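PDB 2DY1: elongation factor G, which binds GTP with a magnesium ion and, as in other elongation factor G proteins, probably hydrolyses it to promote translocation during protein synthesis. Local coordinates for residues G93-A98 with T120-L125; K462-Q467 with K561-E566; A582-V587 with E607-V612; V293-G298 with K437-D442. All coordinates share one frame; numbering follows the deposited sequence.

Contact 1: G93-A98 with T120-L125; sequences GALEAA and TVAERL
L95 of helix 88-97 meets V121 and A122 of helix 113-124 and the following L125, a compact example of how one branched side chain can join two helices without any hydrogen bond between them. Its CB heads toward the second helix and is met at once by CD1 of L125, 3.7 Å away. Further out, CG stands anti to the carbonyl carbon (chi1 -74°); this places CG beside the backbone N and sends the fork into the V121-A122 side of the partner. There the two methyls divide the work. CD1 takes V121, approaching its CG1 to 3.6 Å and its CB to 3.8 Å, the two side chains crossing at a slant. CD2 takes A122, a looser approach of 4.3 Å to the alanine CB. The exchange is reciprocal: CD1 of L125 rests not only on L95 CB but against the helix backbone, 3.7 Å from L95 C and 3.8 Å from E96 N. E96 itself turns away from the second helix, its carboxylate being held by the backbone N of A376 and by K287. The two helices are successive right-handed crossover connections of the P-loop GTPase fold, the first following strand 74-80 and leading to strand 100-106, the second going on to strand 129-134. They lie side by side on one face of the central sheet, where L95 also touches A13 and V15 of strand 9-16, and both L95 and A122 rest on A101 of strand 100-106.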
loop_
_atom_site.group_PDB
_atom_site.type_symbol
_atom_site.label_atom_id
_atom_site.label_comp_id
_atom_site.label_asym_id
_atom_site.label_seq_id
_atom_site.Cartn_x
_atom_site.Cartn_y
_atom_site.Cartn_z
ATOM N N GLY A 93 -1.491 -1.575 7.772
ATOM C CA GLY A 93 -0.904 -1.519 9.104
ATOM C C GLY A 93 -1.980 -1.424 10.183
ATOM O O GLY A 93 -1.863 -2.049 11.238
ATOM N N ALA A 94 -3.031 -0.635 9.948
ATOM C CA ALA A 94 -4.111 -0.487 10.928
ATOM C C ALA A 94 -4.848 -1.809 11.102
ATOM O O ALA A 94 -5.181 -2.182 12.220
ATOM C CB ALA A 94 -5.091 0.610 10.499
ATOM N N LEU A 95 -5.084 -2.518 10.001
ATOM C CA LEU A 95 -5.781 -3.796 10.090
ATOM C C LEU A 95 -4.904 -4.816 10.825
ATOM O O LEU A 95 -5.401 -5.595 11.644
ATOM C CB LEU A 95 -6.188 -4.281 8.683
ATOM C CG LEU A 95 -7.380 -3.481 8.118
ATOM C CD1 LEU A 95 -7.484 -3.678 6.623
ATOM C CD2 LEU A 95 -8.676 -3.881 8.836
ATOM N N GLU A 96 -3.602 -4.808 10.542
ATOM C CA GLU A 96 -2.656 -5.713 11.225
ATOM C C GLU A 96 -2.709 -5.521 12.729
ATOM O O GLU A 96 -2.584 -6.480 13.509
ATOM C CB GLU A 96 -1.221 -5.386 10.839
ATOM C CG GLU A 96 -0.643 -6.058 9.677
ATOM C CD GLU A 96 0.869 -5.971 9.750
ATOM O OE1 GLU A 96 1.526 -6.434 8.824
ATOM O OE2 GLU A 96 1.398 -5.443 10.759
ATOM N N ALA A 97 -2.853 -4.260 13.135
ATOM C CA ALA A 97 -2.873 -3.869 14.526
ATOM C C ALA A 97 -4.145 -4.135 15.289
ATOM O O ALA A 97 -4.137 -4.091 16.501
ATOM C CB ALA A 97 -2.555 -2.364 14.630
ATOM N N ALA A 98 -5.241 -4.404 14.584
ATOM C CA ALA A 98 -6.534 -4.573 15.252
ATOM C C ALA A 98 -6.998 -6.012 15.300
ATOM O O ALA A 98 -6.452 -6.846 14.599
ATOM C CB ALA A 98 -7.583 -3.731 14.526
ATOM N N THR A 120 -11.207 -7.310 1.985
ATOM C CA THR A 120 -10.364 -8.437 1.594
ATOM C C THR A 120 -9.144 -8.584 2.506
ATOM O O THR A 120 -8.789 -9.693 2.899
ATOM C CB THR A 120 -9.890 -8.274 0.136
ATOM O OG1 THR A 120 -11.024 -8.333 -0.734
ATOM C CG2 THR A 120 -8.919 -9.384 -0.238
ATOM N N VAL A 121 -8.503 -7.465 2.827
ATOM C CA VAL A 121 -7.335 -7.513 3.712
ATOM C C VAL A 121 -7.781 -8.039 5.072
ATOM O O VAL A 121 -7.121 -8.908 5.666
ATOM C CB VAL A 121 -6.707 -6.116 3.868
ATOM C CG1 VAL A 121 -5.578 -6.146 4.917
ATOM C CG2 VAL A 121 -6.166 -5.670 2.513
ATOM N N ALA A 122 -8.921 -7.545 5.560
ATOM C CA ALA A 122 -9.418 -7.995 6.849
ATOM C C ALA A 122 -9.668 -9.500 6.817
ATOM O O ALA A 122 -9.335 -10.213 7.762
ATOM C CB ALA A 122 -10.721 -7.250 7.213
ATOM N N GLU A 123 -10.272 -9.968 5.726
ATOM C CA GLU A 123 -10.571 -11.391 5.566
ATOM C C GLU A 123 -9.292 -12.229 5.609
ATOM O O GLU A 123 -9.235 -13.244 6.324
ATOM C CB GLU A 123 -11.328 -11.603 4.248
ATOM C CG GLU A 123 -12.204 -12.850 4.210
ATOM C CD GLU A 123 -13.307 -12.746 3.165
ATOM O OE1 GLU A 123 -12.981 -12.588 1.967
ATOM O OE2 GLU A 123 -14.499 -12.812 3.543
ATOM N N ARG A 124 -8.260 -11.800 4.881
ATOM C CA ARG A 124 -6.996 -12.537 4.847
ATOM C C ARG A 124 -6.320 -12.571 6.208
ATOM O O ARG A 124 -5.605 -13.514 6.521
ATOM C CB ARG A 124 -6.042 -11.954 3.793
ATOM C CG ARG A 124 -6.539 -12.113 2.353
ATOM C CD ARG A 124 -5.394 -12.045 1.345
ATOM N NE ARG A 124 -4.676 -10.773 1.389
ATOM C CZ ARG A 124 -4.631 -9.898 0.387
ATOM N NH1 ARG A 124 -5.264 -10.154 -0.748
ATOM N NH2 ARG A 124 -3.947 -8.767 0.518
ATOM N N LEU A 125 -6.540 -11.538 7.017
ATOM C CA LEU A 125 -5.977 -11.490 8.368
ATOM C C LEU A 125 -6.822 -12.300 9.341
ATOM O O LEU A 125 -6.443 -12.473 10.496
ATOM C CB LEU A 125 -5.888 -10.041 8.868
ATOM C CG LEU A 125 -4.725 -9.246 8.273
ATOM C CD1 LEU A 125 -4.957 -7.772 8.526
ATOM C CD2 LEU A 125 -3.393 -9.671 8.902
#

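Contact 2: K462-Q467 with K561-E566; sequences KVAEGQ and KKVMAE
Apolar contact between A464 and V563 forms the middle of this strand-on-helix packing, and polar contacts flank it. With its CG1 anti to the backbone N (chi1 -176°), V563 spreads its two methyls along the strand: CG1 lies 3.8 Å from A464 CB and 3.3 Å from A464 O, while CG2 reaches to 3.5 Å of G466 N. A464 CB is shared, since E566 CB also comes within 3.9 Å of it. G466 suits its place, because a CB there would point at the helix and press against V563 CG2. An alanine here instead of V563 would remove both methyls and would probably open a gap under A464 and G466, weakening the apolar seat of the strand on the helix. The one hydrogen bond across the contact lies at its Q467 end: K562 NZ donates to Q467 O at 2.6 Å, tilted 22° from the carbonyl plane. The lysine gets there by a bend at chi3 in an otherwise extended chain. At the other end, the extended chain of K462 runs alongside the E566 carbonyl, with CE tight against E566 O at 2.9 Å. E465 and Q467 turn their side chains away, to R486 and D482. Strand 464-474 is the edge of its four-stranded sheet in domain IV, bonded through A464 and G466 to L487 and L485 of strand 477-489. Helix 549-566 lies beneath it, with V563 touching L487 as well; the axes of 464-467 and 561-566 approach to 7.0 Å and run nearly antiparallel, at 153°.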
loop_
_atom_site.group_PDB
_atom_site.type_symbol
_atom_site.label_atom_id
_atom_site.label_comp_id
_atom_site.label_asym_id
_atom_site.label_seq_id
_atom_site.Cartn_x
_atom_site.Cartn_y
_atom_site.Cartn_z
ATOM N N LYS A 462 24.081 -7.016 -37.790
ATOM C CA LYS A 462 24.900 -7.857 -38.654
ATOM C C LYS A 462 26.205 -8.279 -37.999
ATOM O O LYS A 462 26.688 -7.650 -37.051
ATOM C CB LYS A 462 25.184 -7.155 -39.989
ATOM C CG LYS A 462 26.116 -5.960 -39.914
ATOM C CD LYS A 462 26.335 -5.368 -41.312
ATOM C CE LYS A 462 27.280 -4.177 -41.283
ATOM N NZ LYS A 462 27.560 -3.633 -42.644
ATOM N N VAL A 463 26.761 -9.374 -38.503
ATOM C CA VAL A 463 28.005 -9.909 -37.979
ATOM C C VAL A 463 29.168 -9.027 -38.398
ATOM O O VAL A 463 29.161 -8.447 -39.484
ATOM C CB VAL A 463 28.263 -11.331 -38.505
ATOM C CG1 VAL A 463 29.598 -11.846 -37.974
ATOM C CG2 VAL A 463 27.133 -12.259 -38.083
ATOM N N ALA A 464 30.166 -8.929 -37.527
ATOM C CA ALA A 464 31.361 -8.159 -37.812
ATOM C C ALA A 464 32.494 -8.679 -36.937
ATOM O O ALA A 464 32.257 -9.304 -35.906
ATOM C CB ALA A 464 31.113 -6.670 -37.546
ATOM N N GLU A 465 33.725 -8.433 -37.356
ATOM C CA GLU A 465 34.863 -8.880 -36.573
ATOM C C GLU A 465 36.050 -7.975 -36.808
ATOM O O GLU A 465 36.144 -7.282 -37.823
ATOM C CB GLU A 465 35.211 -10.338 -36.891
ATOM C CG GLU A 465 35.803 -10.557 -38.273
ATOM C CD GLU A 465 36.059 -12.023 -38.574
ATOM O OE1 GLU A 465 36.902 -12.286 -39.462
ATOM O OE2 GLU A 465 35.420 -12.899 -37.941
ATOM N N GLY A 466 36.951 -7.969 -35.845
ATOM C CA GLY A 466 38.099 -7.115 -35.947
ATOM C C GLY A 466 39.011 -7.219 -34.761
ATOM O O GLY A 466 38.792 -8.002 -33.829
ATOM N N GLN A 467 40.024 -6.372 -34.776
ATOM C CA GLN A 467 41.040 -6.405 -33.757
ATOM C C GLN A 467 41.076 -5.254 -32.791
ATOM O O GLN A 467 40.814 -4.106 -33.143
ATOM C CB GLN A 467 42.407 -6.517 -34.443
ATOM C CG GLN A 467 43.590 -6.579 -33.512
ATOM C CD GLN A 467 44.911 -6.533 -34.270
ATOM O OE1 GLN A 467 45.041 -5.799 -35.251
ATOM N NE2 GLN A 467 45.894 -7.307 -33.816
ATOM N N LYS A 561 34.405 -1.791 -29.190
ATOM C CA LYS A 561 34.004 -0.517 -29.790
ATOM C C LYS A 561 34.150 -0.510 -31.310
ATOM O O LYS A 561 33.245 -0.084 -32.032
ATOM C CB LYS A 561 34.833 0.623 -29.200
ATOM C CG LYS A 561 34.762 0.742 -27.688
ATOM C CD LYS A 561 33.369 1.125 -27.203
ATOM C CE LYS A 561 33.377 1.421 -25.703
ATOM N NZ LYS A 561 32.035 1.819 -25.188
ATOM N N LYS A 562 35.292 -0.985 -31.802
ATOM C CA LYS A 562 35.534 -1.026 -33.240
ATOM C C LYS A 562 34.555 -1.944 -33.955
ATOM O O LYS A 562 33.936 -1.568 -34.948
ATOM C CB LYS A 562 36.964 -1.512 -33.510
ATOM C CG LYS A 562 37.281 -1.710 -34.986
ATOM C CD LYS A 562 38.654 -2.358 -35.194
ATOM C CE LYS A 562 39.768 -1.582 -34.484
ATOM N NZ LYS A 562 41.137 -2.147 -34.757
ATOM N N VAL A 563 34.404 -3.162 -33.439
ATOM C CA VAL A 563 33.530 -4.117 -34.089
ATOM C C VAL A 563 32.044 -3.767 -34.050
ATOM O O VAL A 563 31.341 -3.937 -35.046
ATOM C CB VAL A 563 33.758 -5.539 -33.505
ATOM C CG1 VAL A 563 32.913 -6.556 -34.257
ATOM C CG2 VAL A 563 35.241 -5.902 -33.618
ATOM N N MET A 564 31.552 -3.278 -32.914
ATOM C CA MET A 564 30.135 -2.944 -32.843
ATOM C C MET A 564 29.751 -1.909 -33.903
ATOM O O MET A 564 28.650 -1.958 -34.456
ATOM C CB MET A 564 29.762 -2.405 -31.462
ATOM C CG MET A 564 28.303 -1.993 -31.389
ATOM S SD MET A 564 27.836 -1.295 -29.806
ATOM C CE MET A 564 26.096 -0.864 -30.185
ATOM N N ALA A 565 30.659 -0.987 -34.192
ATOM C CA ALA A 565 30.388 0.054 -35.186
ATOM C C ALA A 565 30.226 -0.501 -36.603
ATOM O O ALA A 565 29.587 0.121 -37.464
ATOM C CB ALA A 565 31.495 1.087 -35.158
ATOM N N GLU A 566 30.805 -1.673 -36.853
ATOM C CA GLU A 566 30.713 -2.299 -38.165
ATOM C C GLU A 566 29.578 -3.301 -38.172
ATOM O O GLU A 566 29.293 -3.919 -39.198
ATOM C CB GLU A 566 32.017 -3.040 -38.495
ATOM C CG GLU A 566 33.288 -2.281 -38.144
ATOM C CD GLU A 566 34.550 -3.115 -38.346
ATOM O OE1 GLU A 566 35.652 -2.601 -38.058
ATOM O OE2 GLU A 566 34.445 -4.282 -38.789
#

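Contact 3: A582-V587 with E607-V612; sequences APQERV and EGALSV
A582 and S611 form an antiparallel hydrogen-bonded pair, A582 N giving to S611 O at 3.1 Å and S611 N to A582 O at 3.0 Å, and the adjoining P583-L610 pair is non-hydrogen-bonded, a position at which a proline sacrifices no bond to its partner. Where strand 569-583 ends, one more link follows: Q584 N donates to A609 O at 2.7 Å, from almost straight beyond the carbonyl oxygen, although the angle at the hydrogen is only 130°. The acceptor belongs to the type II' turn E607-L610, in which G608 takes a positive phi, so the strand end is fastened directly to a hairpin tip. Among the side chains, L610 reaches across to the partner backbone. Its CG is anti to the carbonyl carbon (chi1 -73°), and CD2 is thereby laid against the A582-P583 peptide, 3.3 Å from P583 N and 3.4 Å from A582 C. The leucine and the proline ring lie alongside each other, pointing the same way, with L610 CD2 4.0 Å from P583 CD. Near the turn, Q584 CG passes A609 CB at 4.2 Å. A582 and S611 share a face of the sheet. The topology is that of a ferredoxin-like domain: strand 610-618 pairs with 569-583 on one side and with 600-607 on the other, helix 587-596 starts at V587, the last residue of segment 582-587, whose side chain touches M604 of strand 600-607, and T633 of helix 625-633 touches A582 and P583.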
loop_
_atom_site.group_PDB
_atom_site.type_symbol
_atom_site.label_atom_id
_atom_site.label_comp_id
_atom_site.label_asym_id
_atom_site.label_seq_id
_atom_site.Cartn_x
_atom_site.Cartn_y
_atom_site.Cartn_z
ATOM N N ALA A 582 -11.767 -0.470 -18.050
ATOM C CA ALA A 582 -12.515 0.766 -18.234
ATOM C C ALA A 582 -13.974 0.553 -18.609
ATOM O O ALA A 582 -14.335 -0.462 -19.209
ATOM C CB ALA A 582 -11.832 1.629 -19.288
ATOM N N PRO A 583 -14.834 1.521 -18.254
ATOM C CA PRO A 583 -16.265 1.447 -18.558
ATOM C C PRO A 583 -16.429 1.225 -20.052
ATOM O O PRO A 583 -15.609 1.686 -20.846
ATOM C CB PRO A 583 -16.776 2.815 -18.118
ATOM C CG PRO A 583 -15.867 3.157 -16.976
ATOM C CD PRO A 583 -14.519 2.761 -17.524
ATOM N N GLN A 584 -17.485 0.521 -20.439
ATOM C CA GLN A 584 -17.710 0.250 -21.849
ATOM C C GLN A 584 -17.842 1.521 -22.688
ATOM O O GLN A 584 -17.281 1.601 -23.783
ATOM C CB GLN A 584 -18.941 -0.650 -22.025
ATOM C CG GLN A 584 -20.245 -0.086 -21.496
ATOM C CD GLN A 584 -21.253 0.157 -22.605
ATOM O OE1 GLN A 584 -21.156 1.136 -23.343
ATOM N NE2 GLN A 584 -22.218 -0.749 -22.738
ATOM N N GLU A 585 -18.563 2.518 -22.178
ATOM C CA GLU A 585 -18.736 3.766 -22.918
ATOM C C GLU A 585 -17.437 4.576 -22.988
ATOM O O GLU A 585 -17.313 5.488 -23.808
ATOM C CB GLU A 585 -19.865 4.616 -22.303
ATOM C CG GLU A 585 -21.238 3.925 -22.305
ATOM C CD GLU A 585 -22.419 4.897 -22.358
ATOM O OE1 GLU A 585 -22.569 5.603 -23.382
ATOM O OE2 GLU A 585 -23.201 4.950 -21.383
ATOM N N ARG A 586 -16.468 4.231 -22.138
ATOM C CA ARG A 586 -15.178 4.924 -22.115
ATOM C C ARG A 586 -14.082 4.185 -22.880
ATOM O O ARG A 586 -12.985 4.713 -23.071
ATOM C CB ARG A 586 -14.704 5.152 -20.671
ATOM C CG ARG A 586 -15.118 6.491 -20.049
ATOM C CD ARG A 586 -15.742 7.430 -21.078
ATOM N NE ARG A 586 -14.938 8.620 -21.353
ATOM C CZ ARG A 586 -14.806 9.646 -20.519
ATOM N NH1 ARG A 586 -14.055 10.687 -20.861
ATOM N NH2 ARG A 586 -15.424 9.638 -19.346
ATOM N N VAL A 587 -14.377 2.964 -23.312
ATOM C CA VAL A 587 -13.410 2.154 -24.051
ATOM C C VAL A 587 -12.865 2.860 -25.289
ATOM O O VAL A 587 -11.668 2.797 -25.571
ATOM C CB VAL A 587 -14.035 0.816 -24.486
ATOM C CG1 VAL A 587 -13.116 0.097 -25.455
ATOM C CG2 VAL A 587 -14.295 -0.051 -23.264
ATOM N N GLU A 607 -16.084 -7.517 -18.298
ATOM C CA GLU A 607 -16.362 -7.756 -16.882
ATOM C C GLU A 607 -17.537 -6.854 -16.520
ATOM O O GLU A 607 -17.364 -5.805 -15.896
ATOM C CB GLU A 607 -15.145 -7.398 -16.023
ATOM C CG GLU A 607 -14.140 -8.529 -15.867
ATOM C CD GLU A 607 -12.844 -8.074 -15.220
ATOM O OE1 GLU A 607 -12.901 -7.376 -14.184
ATOM O OE2 GLU A 607 -11.765 -8.421 -15.746
ATOM N N GLY A 608 -18.733 -7.275 -16.920
ATOM C CA GLY A 608 -19.915 -6.476 -16.672
ATOM C C GLY A 608 -19.921 -5.402 -17.742
ATOM O O GLY A 608 -19.575 -5.677 -18.892
ATOM N N ALA A 609 -20.301 -4.183 -17.383
ATOM C CA ALA A 609 -20.311 -3.095 -18.351
ATOM C C ALA A 609 -18.881 -2.605 -18.530
ATOM O O ALA A 609 -18.616 -1.662 -19.276
ATOM C CB ALA A 609 -21.185 -1.976 -17.867
ATOM N N LEU A 610 -17.964 -3.253 -17.819
ATOM C CA LEU A 610 -16.550 -2.921 -17.893
ATOM C C LEU A 610 -15.887 -3.874 -18.872
ATOM O O LEU A 610 -16.404 -4.959 -19.145
ATOM C CB LEU A 610 -15.890 -3.069 -16.518
ATOM C CG LEU A 610 -16.198 -2.016 -15.450
ATOM C CD1 LEU A 610 -15.600 -2.439 -14.114
ATOM C CD2 LEU A 610 -15.632 -0.676 -15.887
ATOM N N SER A 611 -14.745 -3.463 -19.408
ATOM C CA SER A 611 -14.009 -4.300 -20.342
ATOM C C SER A 611 -12.521 -4.177 -20.045
ATOM O O SER A 611 -12.042 -3.109 -19.671
ATOM C CB SER A 611 -14.292 -3.877 -21.787
ATOM O OG SER A 611 -13.732 -2.608 -22.066
ATOM N N VAL A 612 -11.799 -5.282 -20.194
ATOM C CA VAL A 612 -10.362 -5.300 -19.953
ATOM C C VAL A 612 -9.626 -5.221 -21.288
ATOM O O VAL A 612 -9.798 -6.081 -22.149
ATOM C CB VAL A 612 -9.926 -6.597 -19.231
ATOM C CG1 VAL A 612 -8.432 -6.553 -18.927
ATOM C CG2 VAL A 612 -10.729 -6.776 -17.951
#

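Contact 4: V293-G298 with K437-D442; sequences VDPFMG and KERLQD
P295 sets its CD over one face of the R439 guanidinium, 3.6 Å from NH1 and 3.8 Å from NH2, and its ring then continues to D442, whose CB is 3.9 Å from P295 CG. The rim of the same guanidinium carries the charge pairing, a clear case of an arginine using face and edge at once. NH2 bonds to D294 OD2 at 2.7 Å, the oxygen offering its anti lone pair and lying close to the guanidinium plane, while the carboxylate stands nearly upright to that plane, at 79°. NH1 bonds to D442 OD2 within the helix at 3.1 Å, fairly straight at 161°. R439 attains this by a bend at chi2 (59°), which swings the end of its chain toward the loop; NE goes to E408, so three carboxylates fix the rotation of the group. D294 is held further by Q292 and Y51. With a lysine in its place, a single ammonium would probably fail to serve D294, D442 and E408 together, leaving some of these charges without a mate, and P295 CD would lose the flat group beneath it. The contact joins the end of strand 285-294, in domain II, to helix 430-442 of domain III; helix 392-408 supplies E408 and L405 beside R439, and P53 of helix 53-57 touches R439 and D442.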
loop_
_atom_site.group_PDB
_atom_site.type_symbol
_atom_site.label_atom_id
_atom_site.label_comp_id
_atom_site.label_asym_id
_atom_site.label_seq_id
_atom_site.Cartn_x
_atom_site.Cartn_y
_atom_site.Cartn_z
ATOM N N VAL A 293 7.208 10.545 12.227
ATOM C CA VAL A 293 8.415 11.329 12.539
ATOM C C VAL A 293 7.890 12.749 12.261
ATOM O O VAL A 293 8.227 13.368 11.250
ATOM C CB VAL A 293 9.634 10.998 11.620
ATOM C CG1 VAL A 293 10.876 11.742 12.110
ATOM C CG2 VAL A 293 9.914 9.508 11.612
ATOM N N ASP A 294 7.006 13.226 13.138
ATOM C CA ASP A 294 6.376 14.546 12.984
ATOM C C ASP A 294 7.376 15.652 13.285
ATOM O O ASP A 294 8.145 15.559 14.233
ATOM C CB ASP A 294 5.186 14.702 13.948
ATOM C CG ASP A 294 3.994 13.808 13.593
ATOM O OD1 ASP A 294 3.266 13.379 14.519
ATOM O OD2 ASP A 294 3.762 13.544 12.399
ATOM N N PRO A 295 7.380 16.721 12.477
ATOM C CA PRO A 295 8.327 17.806 12.750
ATOM C C PRO A 295 8.238 18.281 14.203
ATOM O O PRO A 295 7.139 18.465 14.745
ATOM C CB PRO A 295 7.894 18.892 11.770
ATOM C CG PRO A 295 7.400 18.103 10.600
ATOM C CD PRO A 295 6.606 16.979 11.254
ATOM N N PHE A 296 9.404 18.474 14.816
ATOM C CA PHE A 296 9.526 18.943 16.194
ATOM C C PHE A 296 9.094 17.929 17.249
ATOM O O PHE A 296 8.956 18.277 18.425
ATOM C CB PHE A 296 8.732 20.236 16.387
ATOM C CG PHE A 296 8.947 21.238 15.293
ATOM C CD1 PHE A 296 7.938 21.496 14.372
ATOM C CD2 PHE A 296 10.176 21.874 15.141
ATOM C CE1 PHE A 296 8.156 22.372 13.310
ATOM C CE2 PHE A 296 10.405 22.749 14.086
ATOM C CZ PHE A 296 9.397 22.999 13.169
ATOM N N MET A 297 8.894 16.675 16.846
ATOM C CA MET A 297 8.466 15.650 17.812
ATOM C C MET A 297 9.430 14.477 17.874
ATOM O O MET A 297 9.495 13.779 18.896
ATOM C CB MET A 297 7.060 15.129 17.456
ATOM C CG MET A 297 6.446 14.152 18.471
ATOM S SD MET A 297 5.986 14.903 20.066
ATOM C CE MET A 297 5.195 13.422 20.905
ATOM N N GLY A 298 10.192 14.265 16.805
ATOM C CA GLY A 298 11.103 13.133 16.782
ATOM C C GLY A 298 10.298 11.891 16.415
ATOM O O GLY A 298 9.088 11.980 16.221
ATOM N N LYS A 437 6.089 14.526 -1.308
ATOM C CA LYS A 437 6.772 15.776 -1.641
ATOM C C LYS A 437 6.483 16.801 -0.552
ATOM O O LYS A 437 7.370 17.541 -0.112
ATOM C CB LYS A 437 6.272 16.289 -2.994
ATOM C CG LYS A 437 6.855 17.635 -3.390
ATOM C CD LYS A 437 6.425 18.017 -4.804
ATOM C CE LYS A 437 7.036 19.381 -5.161
ATOM N NZ LYS A 437 6.442 19.907 -6.423
ATOM N N GLU A 438 5.222 16.865 -0.142
ATOM C CA GLU A 438 4.804 17.783 0.909
ATOM C C GLU A 438 5.470 17.452 2.228
ATOM O O GLU A 438 5.840 18.352 2.972
ATOM C CB GLU A 438 3.274 17.732 1.075
ATOM C CG GLU A 438 2.557 18.295 -0.148
ATOM C CD GLU A 438 1.080 17.924 -0.207
ATOM O OE1 GLU A 438 0.466 17.668 0.850
ATOM O OE2 GLU A 438 0.522 17.919 -1.328
ATOM N N ARG A 439 5.608 16.157 2.529
ATOM C CA ARG A 439 6.218 15.792 3.788
ATOM C C ARG A 439 7.692 16.204 3.829
ATOM O O ARG A 439 8.159 16.662 4.875
ATOM C CB ARG A 439 6.038 14.281 4.053
ATOM C CG ARG A 439 6.375 13.901 5.486
ATOM C CD ARG A 439 5.497 14.646 6.468
ATOM N NE ARG A 439 5.467 13.997 7.785
ATOM C CZ ARG A 439 4.907 14.550 8.853
ATOM N NH1 ARG A 439 4.343 15.761 8.764
ATOM N NH2 ARG A 439 4.874 13.892 10.012
ATOM N N LEU A 440 8.405 16.046 2.713
ATOM C CA LEU A 440 9.806 16.455 2.635
ATOM C C LEU A 440 9.851 17.974 2.897
ATOM O O LEU A 440 10.751 18.472 3.583
ATOM C CB LEU A 440 10.373 16.102 1.254
ATOM C CG LEU A 440 10.557 14.585 1.078
ATOM C CD1 LEU A 440 10.881 14.213 -0.361
ATOM C CD2 LEU A 440 11.702 14.132 2.007
ATOM N N GLN A 441 8.866 18.702 2.372
ATOM C CA GLN A 441 8.790 20.159 2.607
ATOM C C GLN A 441 8.604 20.442 4.117
ATOM O O GLN A 441 9.151 21.403 4.650
ATOM C CB GLN A 441 7.624 20.733 1.782
ATOM C CG GLN A 441 7.186 22.157 2.117
ATOM C CD GLN A 441 5.926 22.552 1.334
ATOM O OE1 GLN A 441 4.912 21.815 1.316
ATOM N NE2 GLN A 441 5.986 23.698 0.677
ATOM N N ASP A 442 7.825 19.613 4.817
ATOM C CA ASP A 442 7.619 19.807 6.248
ATOM C C ASP A 442 8.932 19.640 6.975
ATOM O O ASP A 442 9.137 20.241 8.031
ATOM C CB ASP A 442 6.653 18.778 6.848
ATOM C CG ASP A 442 5.270 18.849 6.264
ATOM O OD1 ASP A 442 4.920 19.872 5.645
ATOM O OD2 ASP A 442 4.507 17.860 6.447
#

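Overall arrangement
From the N terminus, contact 1 closes a short loop within the GTP-binding domain, tying together two neighbouring helices that strand 100-106 links in the chain. Contact 4 comes next and closes a much longer one, 138 residues between its segments, joining domain II to domain III. Contact 2 then closes a loop of 93 residues inside domain IV, setting a helix on an edge strand, and contact 3 a short one in the C-terminal domain. All four are in series; none nests in or crosses another. Contact 2 is remote, its centre 59 Å from that of contact 1, whereas contacts 3 and 4 lie on opposite sides of the chain's centre, about 41 Å apart between centres.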